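Local structure of diphthine synthase (Entamoeba histolytica, 3I4T) at residues Ile138-Leu143 with Ala240-Ala245; Asn212-Gln217 with His267-Pro272. The protein probably methylates elongation factor 2 with S-adenosylmethionine as methyl donor, a step on the way to diphthamide. All coordinates share one frame; numbering follows the deposited sequence.

Interaction 1 of 2, residues Ile138-Leu143 with Ala240-Ala245; sequences IGCSGL and ARVACA
V242 occupies the second position of a type II beta turn, R241 to C244, in the hairpin joining antiparallel strands 235-240 and 248-253, and points at the 3-10 turn 138-141 that follows helix 134-137. The contact is small and rests on van der Waals packing, with no hydrogen bond between the segments. One valine methyl does nearly all the work: CG1 lies anti to the backbone N (chi1 177°), which carries it out to 4.1 Å from I138 N and 4.3 Å from C140 SG. The other methyl, CG2, remains 4.6 Å from I138 CG2, a looser approach. Valine, short and branched at CB, suits this place: it turns one methyl to the 3-10 turn while I134 and A137 of the preceding helix pack on it too. C140, whose sulfur faces the valine, also packs on Y107 of the second subunit, so the contact lies close to the dimer interface. S141 adds to the backbone bonds of the turn: its OG donates to I138 O at 2.7 Å, nearly in line with the carbonyl bond of an oxygen that also accepts from S141 N, and accepts from L143 N at 3.2 Å in an ST turn.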
loop_
_atom_site.group_PDB
_atom_site.type_symbol
_atom_site.label_atom_id
_atom_site.label_comp_id
_atom_site.label_asym_id
_atom_site.label_seq_id
_atom_site.Cartn_x
_atom_site.Cartn_y
_atom_site.Cartn_z
ATOM N N ILE A 138 6.109 2.663 -4.249
ATOM C CA ILE A 138 6.809 3.934 -4.499
ATOM C C ILE A 138 7.760 4.307 -3.346
ATOM O O ILE A 138 8.511 5.286 -3.425
ATOM C CB ILE A 138 5.810 5.124 -4.752
ATOM C CG1 ILE A 138 4.763 5.171 -3.643
ATOM C CG2 ILE A 138 5.171 5.014 -6.129
ATOM C CD1 ILE A 138 4.184 6.524 -3.395
ATOM N N GLY A 139 7.704 3.519 -2.276
ATOM C CA GLY A 139 8.666 3.609 -1.194
ATOM C C GLY A 139 10.097 3.417 -1.645
ATOM O O GLY A 139 11.022 3.821 -0.950
ATOM N N CYS A 140 10.293 2.826 -2.817
ATOM C CA CYS A 140 11.650 2.594 -3.315
ATOM C C CYS A 140 12.353 3.879 -3.706
ATOM O O CYS A 140 13.560 3.877 -3.960
ATOM C CB CYS A 140 11.665 1.589 -4.472
ATOM S SG CYS A 140 10.697 2.073 -5.880
ATOM N N SER A 141 11.600 4.974 -3.735
ATOM C CA SER A 141 12.148 6.296 -4.030
ATOM C C SER A 141 13.052 6.809 -2.904
ATOM O O SER A 141 13.953 7.616 -3.134
ATOM C CB SER A 141 11.010 7.289 -4.237
ATOM O OG SER A 141 10.205 7.353 -3.070
ATOM N N GLY A 142 12.791 6.353 -1.685
ATOM C CA GLY A 142 13.476 6.889 -0.519
ATOM C C GLY A 142 12.606 7.827 0.291
ATOM O O GLY A 142 12.949 8.171 1.420
ATOM N N LEU A 143 11.476 8.244 -0.276
ATOM C CA LEU A 143 10.524 9.055 0.475
ATOM C C LEU A 143 9.769 8.174 1.481
ATOM O O LEU A 143 9.415 7.023 1.172
ATOM C CB LEU A 143 9.566 9.803 -0.463
ATOM C CG LEU A 143 10.151 10.926 -1.343
ATOM C CD1 LEU A 143 9.169 11.299 -2.425
ATOM C CD2 LEU A 143 10.592 12.195 -0.565
ATOM N N ALA A 240 8.973 5.002 -13.450
ATOM C CA ALA A 240 8.427 4.154 -14.495
ATOM C C ALA A 240 8.612 2.693 -14.117
ATOM O O ALA A 240 9.670 2.303 -13.635
ATOM C CB ALA A 240 9.111 4.455 -15.823
ATOM N N ARG A 241 7.577 1.892 -14.351
ATOM C CA ARG A 241 7.612 0.446 -14.125
ATOM C C ARG A 241 8.028 0.074 -12.689
ATOM O O ARG A 241 8.913 -0.757 -12.471
ATOM C CB ARG A 241 8.476 -0.245 -15.192
ATOM C CG ARG A 241 8.004 0.062 -16.608
ATOM C CD ARG A 241 8.974 -0.377 -17.693
ATOM N NE ARG A 241 10.278 0.280 -17.600
ATOM C CZ ARG A 241 10.549 1.514 -18.015
ATOM N NH1 ARG A 241 9.609 2.287 -18.543
ATOM N NH2 ARG A 241 11.778 1.987 -17.880
ATOM N N VAL A 242 7.369 0.689 -11.713
ATOM C CA VAL A 242 7.656 0.427 -10.306
ATOM C C VAL A 242 7.508 -1.063 -9.993
ATOM O O VAL A 242 6.549 -1.710 -10.419
ATOM C CB VAL A 242 6.781 1.312 -9.374
ATOM C CG1 VAL A 242 7.015 0.995 -7.917
ATOM C CG2 VAL A 242 7.081 2.790 -9.625
ATOM N N ALA A 243 8.498 -1.606 -9.292
ATOM C CA ALA A 243 8.491 -3.004 -8.867
ATOM C C ALA A 243 8.706 -3.998 -10.018
ATOM O O ALA A 243 8.589 -5.210 -9.822
ATOM C CB ALA A 243 7.197 -3.328 -8.090
ATOM N N CYS A 244 9.027 -3.484 -11.204
ATOM C CA CYS A 244 9.433 -4.330 -12.336
ATOM C C CYS A 244 10.958 -4.414 -12.423
ATOM O O CYS A 244 11.666 -3.592 -11.845
ATOM C CB CYS A 244 8.847 -3.791 -13.648
ATOM S SG CYS A 244 7.027 -3.571 -13.626
ATOM N N ALA A 245 11.470 -5.395 -13.156
ATOM C CA ALA A 245 12.914 -5.524 -13.367
ATOM C C ALA A 245 13.570 -4.304 -14.053
ATOM O O ALA A 245 14.686 -3.903 -13.689
ATOM C CB ALA A 245 13.225 -6.808 -14.124
#

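Interaction 2 of 2, residues Asn212-Gln217 with His267-Pro272; sequences NQCIEQ and HCLLIP
L269 reaches from strand 267-271 to C214 and I215 of helix 211-225, a helix packed against a face of the mixed beta sheet. Its CB leaves the strand toward the helix and lies 4.5 Å from C214 SG, at the edge of contact. CG is anti to the backbone N (chi1 -173°), which extends the chain toward the helix; CG itself stays back, 4.8 Å from C214 SG, and serves to carry the methyls. CD2 makes the closest approaches, 3.9 Å to C214 SG and 4.3 Å to I215 CG1, and so settles between two successive helix residues. CD1 is more distant, 4.6 Å from both I215 CG1 and I215 CD1. Cysteine suits its place, its compact side chain being consistent with a separation of 8.1 Å between the CA atoms of C214 and L269. I215, next along the helix, offers CG1 to the same methyl, with CD1 beside L269 CD1. All three residues are buried, and the contact is purely apolar. C214 also packs on L184, I215 on M254 and L257, and L269 on V236. N212 ND2 hydrogen-bonds to L258 O and Y260 O, which ties the helix start to the loop after helix 254-257. Strand 267-271 runs antiparallel to both 180-187 and 235-240, its backbone pairing L269 with V182 and L270 with V237, while helix 211-225 covers the face on which L269 lies.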
loop_
_atom_site.group_PDB
_atom_site.type_symbol
_atom_site.label_atom_id
_atom_site.label_comp_id
_atom_site.label_asym_id
_atom_site.label_seq_id
_atom_site.Cartn_x
_atom_site.Cartn_y
_atom_site.Cartn_z
ATOM N N ASN A 212 6.122 12.930 -18.879
ATOM C CA ASN A 212 6.359 14.095 -19.737
ATOM C C ASN A 212 5.089 14.931 -19.923
ATOM O O ASN A 212 5.095 16.146 -19.687
ATOM C CB ASN A 212 6.911 13.667 -21.112
ATOM C CG ASN A 212 8.106 12.719 -21.009
ATOM O OD1 ASN A 212 7.950 11.501 -21.112
ATOM N ND2 ASN A 212 9.299 13.272 -20.807
ATOM N N GLN A 213 4.009 14.266 -20.341
ATOM C CA GLN A 213 2.701 14.900 -20.526
ATOM C C GLN A 213 2.110 15.361 -19.201
ATOM O O GLN A 213 1.356 16.332 -19.161
ATOM C CB GLN A 213 1.714 13.939 -21.183
ATOM C CG GLN A 213 2.066 13.524 -22.578
ATOM C CD GLN A 213 1.282 12.301 -23.031
ATOM O OE1 GLN A 213 1.262 11.266 -22.358
ATOM N NE2 GLN A 213 0.639 12.414 -24.183
ATOM N N CYS A 214 2.435 14.646 -18.128
ATOM C CA CYS A 214 1.999 15.018 -16.787
ATOM C C CYS A 214 2.644 16.329 -16.345
ATOM O O CYS A 214 1.955 17.244 -15.912
ATOM C CB CYS A 214 2.332 13.914 -15.776
ATOM S SG CYS A 214 2.027 14.427 -14.050
ATOM N N ILE A 215 3.971 16.401 -16.444
ATOM C CA ILE A 215 4.711 17.603 -16.055
ATOM C C ILE A 215 4.295 18.780 -16.927
ATOM O O ILE A 215 4.117 19.880 -16.436
ATOM C CB ILE A 215 6.251 17.376 -16.110
ATOM C CG1 ILE A 215 6.699 16.392 -15.023
ATOM C CG2 ILE A 215 7.009 18.689 -15.983
ATOM C CD1 ILE A 215 8.145 15.982 -15.130
ATOM N N GLU A 216 4.107 18.543 -18.216
ATOM C CA GLU A 216 3.675 19.603 -19.115
ATOM C C GLU A 216 2.390 20.242 -18.599
ATOM O O GLU A 216 2.314 21.460 -18.451
ATOM C CB GLU A 216 3.469 19.057 -20.535
ATOM C CG GLU A 216 3.313 20.119 -21.611
ATOM C CD GLU A 216 2.660 19.563 -22.874
ATOM O OE1 GLU A 216 1.556 18.967 -22.768
ATOM O OE2 GLU A 216 3.247 19.722 -23.976
ATOM N N GLN A 217 1.394 19.408 -18.308
ATOM C CA GLN A 217 0.091 19.886 -17.850
ATOM C C GLN A 217 0.180 20.625 -16.507
ATOM O O GLN A 217 -0.444 21.673 -16.335
ATOM C CB GLN A 217 -0.902 18.725 -17.748
ATOM C CG GLN A 217 -2.346 19.188 -17.790
ATOM C CD GLN A 217 -3.331 18.111 -17.393
ATOM O OE1 GLN A 217 -3.810 18.090 -16.259
ATOM N NE2 GLN A 217 -3.654 17.223 -18.326
ATOM N N HIS A 267 3.656 4.829 -15.744
ATOM C CA HIS A 267 4.396 5.927 -15.106
ATOM C C HIS A 267 3.595 6.569 -13.971
ATOM O O HIS A 267 2.361 6.557 -13.988
ATOM C CB HIS A 267 4.736 7.058 -16.089
ATOM C CG HIS A 267 5.631 6.674 -17.226
ATOM N ND1 HIS A 267 5.918 7.547 -18.258
ATOM C CD2 HIS A 267 6.290 5.526 -17.513
ATOM C CE1 HIS A 267 6.718 6.956 -19.125
ATOM N NE2 HIS A 267 6.955 5.727 -18.699
ATOM N N CYS A 268 4.316 7.143 -13.007
ATOM C CA CYS A 268 3.741 8.054 -12.027
ATOM C C CYS A 268 4.792 9.029 -11.504
ATOM O O CYS A 268 5.992 8.839 -11.714
ATOM C CB CYS A 268 3.093 7.305 -10.859
ATOM S SG CYS A 268 4.266 6.408 -9.850
ATOM N N LEU A 269 4.319 10.059 -10.809
ATOM C CA LEU A 269 5.146 11.153 -10.349
ATOM C C LEU A 269 5.015 11.335 -8.843
ATOM O O LEU A 269 3.924 11.204 -8.284
ATOM C CB LEU A 269 4.703 12.445 -11.053
ATOM C CG LEU A 269 5.551 13.692 -10.845
ATOM C CD1 LEU A 269 6.919 13.518 -11.463
ATOM C CD2 LEU A 269 4.855 14.884 -11.440
ATOM N N LEU A 270 6.128 11.637 -8.190
ATOM C CA LEU A 270 6.104 11.995 -6.779
ATOM C C LEU A 270 6.544 13.435 -6.595
ATOM O O LEU A 270 7.617 13.841 -7.055
ATOM C CB LEU A 270 6.988 11.070 -5.945
ATOM C CG LEU A 270 6.895 9.556 -6.159
ATOM C CD1 LEU A 270 7.859 8.864 -5.199
ATOM C CD2 LEU A 270 5.490 9.021 -5.985
ATOM N N ILE A 271 5.692 14.206 -5.937
ATOM C CA ILE A 271 6.013 15.571 -5.614
ATOM C C ILE A 271 6.274 15.658 -4.113
ATOM O O ILE A 271 5.332 15.675 -3.312
ATOM C CB ILE A 271 4.897 16.557 -6.042
ATOM C CG1 ILE A 271 4.577 16.394 -7.534
ATOM C CG2 ILE A 271 5.322 17.997 -5.719
ATOM C CD1 ILE A 271 3.356 17.194 -8.007
ATOM N N PRO A 272 7.563 15.695 -3.730
ATOM C CA PRO A 272 7.967 15.743 -2.325
ATOM C C PRO A 272 7.396 16.960 -1.619
ATOM O O PRO A 272 7.130 17.960 -2.272
ATOM C CB PRO A 272 9.494 15.864 -2.399
ATOM C CG PRO A 272 9.872 15.304 -3.739
ATOM C CD PRO A 272 8.718 15.606 -4.649
#

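Strand 267-271 connects the two contacts, whose centres are about 15 Å apart. In interaction 2 L269 faces helix 211-225; its neighbour L270 turns to the other face of the sheet and meets the 3-10 turn of interaction 1. There L270 CD1 is 3.5 Å from S141 OG and 3.9 Å from L143 CD1, and L270 CD2 is 3.8 Å from I138 CD1. A second junction lies at the other end of the strand, with H267 CD2 3.5 Å from A240 CB. Alternating side chains thus pack the sheet on both faces. In relatives S-adenosylmethionine binds in the cleft between the two domains.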